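PDB 6MCA: ankyrin repeat domain protein from Legionella pneumophila subsp. pneumophila, which is a bacterial effector, also called AnkH, that interacts with the host LARP7 component of the 7SK snRNP complex and has a cysteine protease-like part. Local coordinates for residues A[127-132]-A[145-150]. Residues are numbered along the deposited sequence; the frame is centred on the assembly and turned at random.
Sequences YPVLRG and AKLDFA
Val-129 meets Leu-147 and Ala-150 through a single methyl group. Its CG2 lies 3.5 Å from CD1 of Leu-147 and 4.4 Å from CB of Ala-150. The contact is apolar throughout, and no hydrogen bond joins the two segments. It is also small, with 92 Å² buried over both sides, about half of it on Val-129.

The CB of Val-129 faces the other segment. CG1 stands anti to the backbone N (chi1 164°), which sets CG2 beside that N and opposite the carbonyl carbon. Leu-147 reaches the valine differently. Its CB does not point straight at helix 126-131, but the end of the side chain turns in. CG is anti to the backbone N (chi1 -177°), and the CD1 branch comes up to the valine methyl, while CD2 stays farther off. The two side chains cross at a slant. Ala-150, one turn further along helix 147-162, points its CB at the valine. The CA atoms of Val-129 and Ala-150 are 7.5 Å apart, the nearest pair between the segments.

Both segments fall within the stretch matched to the ankyrin repeat family. Helices 126-131 and 134-142 follow one another across a short turn, consistent with the paired helices of ankyrin repeats. Gly-132 leaves helical geometry after helix 126-131, with positive phi (63°) in a Schellman motif. Helix 147-162 comes next in the chain and packs on this pair.

Val-129 also touches Leu-151 and Ile-154 of helix 147-162, and Lys-137 of helix 134-142. Leu-147 rests on Tyr-141, so its side chain lies against both helices of the pair. On helix 126-131, Leu-130 packs on Phe-190 and Ala-193 of helix 188-202.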
ATOM      1  N   TYR A 127       8.161  -5.457  -0.084  1.00 22.96           N
ATOM      2  CA  TYR A 127       7.537  -5.787   1.192  1.00 25.12           C
ATOM      3  C   TYR A 127       8.569  -6.032   2.293  1.00 27.84           C
ATOM      4  O   TYR A 127       8.365  -5.563   3.421  1.00 33.02           O
ATOM      5  CB  TYR A 127       6.603  -6.991   1.038  1.00 15.68           C
ATOM      6  CG  TYR A 127       5.263  -6.618   0.448  1.00 28.55           C
ATOM      7  CD1 TYR A 127       4.392  -5.779   1.131  1.00 28.35           C
ATOM      8  CD2 TYR A 127       4.873  -7.093  -0.798  1.00 20.65           C
ATOM      9  CE1 TYR A 127       3.169  -5.428   0.595  1.00 26.80           C
ATOM     10  CE2 TYR A 127       3.650  -6.747  -1.343  1.00 43.23           C
ATOM     11  CZ  TYR A 127       2.803  -5.914  -0.642  1.00 29.31           C
ATOM     12  OH  TYR A 127       1.585  -5.567  -1.181  1.00 27.08           O
ATOM     13  N   PRO A 128       9.671  -6.752   2.042  1.00 40.92           N
ATOM     14  CA  PRO A 128      10.709  -6.836   3.083  1.00 26.46           C
ATOM     15  C   PRO A 128      11.305  -5.487   3.447  1.00 26.27           C
ATOM     16  O   PRO A 128      11.664  -5.275   4.613  1.00 27.37           O
ATOM     17  CB  PRO A 128      11.760  -7.774   2.469  1.00 33.28           C
ATOM     18  CG  PRO A 128      11.425  -7.867   1.025  1.00 28.43           C
ATOM     19  CD  PRO A 128       9.952  -7.683   0.936  1.00 22.85           C
ATOM     20  N   VAL A 129      11.422  -4.566   2.488  1.00 23.53           N
ATOM     21  CA  VAL A 129      11.893  -3.221   2.807  1.00 25.39           C
ATOM     22  C   VAL A 129      10.893  -2.512   3.711  1.00 27.81           C
ATOM     23  O   VAL A 129      11.267  -1.886   4.710  1.00 32.01           O
ATOM     24  CB  VAL A 129      12.151  -2.423   1.516  1.00 22.41           C
ATOM     25  CG1 VAL A 129      12.256  -0.936   1.819  1.00 24.45           C
ATOM     26  CG2 VAL A 129      13.413  -2.908   0.838  1.00 22.70           C
ATOM     27  N   LEU A 130       9.604  -2.609   3.380  1.00 28.30           N
ATOM     28  CA  LEU A 130       8.584  -1.926   4.169  1.00 25.10           C
ATOM     29  C   LEU A 130       8.431  -2.536   5.557  1.00 25.91           C
ATOM     30  O   LEU A 130       8.040  -1.836   6.499  1.00 34.48           O
ATOM     31  CB  LEU A 130       7.247  -1.955   3.432  1.00 27.79           C
ATOM     32  CG  LEU A 130       7.169  -1.064   2.195  1.00 27.65           C
ATOM     33  CD1 LEU A 130       5.936  -1.401   1.372  1.00 17.68           C
ATOM     34  CD2 LEU A 130       7.182   0.403   2.597  1.00 22.32           C
ATOM     35  N   ARG A 131       8.727  -3.825   5.705  1.00 19.58           N
ATOM     36  CA  ARG A 131       8.569  -4.521   6.975  1.00 25.06           C
ATOM     37  C   ARG A 131       9.868  -4.634   7.763  1.00 26.14           C
ATOM     38  O   ARG A 131       9.860  -5.200   8.861  1.00 32.37           O
ATOM     39  CB  ARG A 131       7.984  -5.916   6.739  1.00 25.28           C
ATOM     40  CG  ARG A 131       6.629  -5.906   6.051  1.00 25.26           C
ATOM     41  CD  ARG A 131       6.265  -7.284   5.525  1.00 22.90           C
ATOM     42  NE  ARG A 131       4.966  -7.284   4.860  1.00 25.07           N
ATOM     43  CZ  ARG A 131       4.477  -8.309   4.172  1.00 35.90           C
ATOM     44  NH1 ARG A 131       5.181  -9.428   4.056  1.00 25.23           N
ATOM     45  NH2 ARG A 131       3.285  -8.218   3.599  1.00 31.39           N
ATOM     46  N   GLY A 132      10.973  -4.119   7.234  1.00 36.03           N
ATOM     47  CA  GLY A 132      12.240  -4.170   7.950  1.00 28.37           C
ATOM     48  C   GLY A 132      12.747  -5.571   8.211  1.00 27.90           C
ATOM     49  O   GLY A 132      13.239  -5.857   9.311  1.00 36.14           O
ATOM     50  N   ALA A 145      19.606  -8.635  -5.936  1.00 28.25           N
ATOM     51  CA  ALA A 145      18.479  -7.713  -5.870  1.00 36.87           C
ATOM     52  C   ALA A 145      18.965  -6.270  -5.760  1.00 29.99           C
ATOM     53  O   ALA A 145      19.923  -5.973  -5.042  1.00 30.60           O
ATOM     54  CB  ALA A 145      17.576  -8.058  -4.688  1.00 34.06           C
ATOM     55  N   LYS A 146      18.294  -5.372  -6.482  1.00 28.23           N
ATOM     56  CA  LYS A 146      18.655  -3.959  -6.520  1.00 25.30           C
ATOM     57  C   LYS A 146      17.671  -3.164  -5.667  1.00 41.29           C
ATOM     58  O   LYS A 146      16.468  -3.150  -5.947  1.00 40.07           O
ATOM     59  CB  LYS A 146      18.669  -3.441  -7.958  1.00 32.72           C
ATOM     60  CG  LYS A 146      19.516  -4.273  -8.912  1.00 47.88           C
ATOM     61  CD  LYS A 146      20.976  -4.300  -8.485  1.00 56.85           C
ATOM     62  CE  LYS A 146      21.842  -5.006  -9.518  1.00 65.24           C
ATOM     63  NZ  LYS A 146      23.270  -5.077  -9.100  1.00 61.63           N
ATOM     64  N   LEU A 147      18.193  -2.488  -4.639  1.00 37.32           N
ATOM     65  CA  LEU A 147      17.342  -1.818  -3.660  1.00 33.29           C
ATOM     66  C   LEU A 147      16.672  -0.572  -4.230  1.00 34.21           C
ATOM     67  O   LEU A 147      15.566  -0.211  -3.799  1.00 35.70           O
ATOM     68  CB  LEU A 147      18.172  -1.456  -2.426  1.00 34.34           C
ATOM     69  CG  LEU A 147      17.465  -0.795  -1.242  1.00 36.51           C
ATOM     70  CD1 LEU A 147      16.353  -1.686  -0.730  1.00 32.02           C
ATOM     71  CD2 LEU A 147      18.458  -0.482  -0.134  1.00 27.17           C
ATOM     72  N   ASP A 148      17.321   0.094  -5.189  1.00 29.87           N
ATOM     73  CA  ASP A 148      16.793   1.355  -5.701  1.00 39.01           C
ATOM     74  C   ASP A 148      15.435   1.173  -6.364  1.00 36.37           C
ATOM     75  O   ASP A 148      14.587   2.066  -6.283  1.00 38.68           O
ATOM     76  CB  ASP A 148      17.784   1.981  -6.682  1.00 44.97           C
ATOM     77  CG  ASP A 148      18.951   2.650  -5.980  1.00 66.21           C
ATOM     78  OD1 ASP A 148      18.774   3.101  -4.828  1.00 49.06           O
ATOM     79  OD2 ASP A 148      20.044   2.726  -6.581  1.00 62.76           O
ATOM     80  N   PHE A 149      15.206   0.030  -7.014  1.00 37.25           N
ATOM     81  CA  PHE A 149      13.903  -0.239  -7.615  1.00 27.52           C
ATOM     82  C   PHE A 149      12.799  -0.217  -6.562  1.00 30.29           C
ATOM     83  O   PHE A 149      11.778   0.467  -6.724  1.00 23.02           O
ATOM     84  CB  PHE A 149      13.945  -1.588  -8.338  1.00 37.00           C
ATOM     85  CG  PHE A 149      12.747  -1.864  -9.201  1.00 30.02           C
ATOM     86  CD1 PHE A 149      11.904  -0.841  -9.606  1.00 26.64           C
ATOM     87  CD2 PHE A 149      12.468  -3.156  -9.613  1.00 30.88           C
ATOM     88  CE1 PHE A 149      10.804  -1.105 -10.399  1.00 31.46           C
ATOM     89  CE2 PHE A 149      11.371  -3.427 -10.405  1.00 27.97           C
ATOM     90  CZ  PHE A 149      10.539  -2.399 -10.799  1.00 35.76           C
ATOM     91  N   ALA A 150      12.992  -0.960  -5.470  1.00 19.84           N
ATOM     92  CA  ALA A 150      11.992  -0.998  -4.407  1.00 23.60           C
ATOM     93  C   ALA A 150      11.802   0.377  -3.781  1.00 29.65           C
ATOM     94  O   ALA A 150      10.666   0.816  -3.551  1.00 26.96           O
ATOM     95  CB  ALA A 150      12.396  -2.023  -3.346  1.00 21.65           C
TER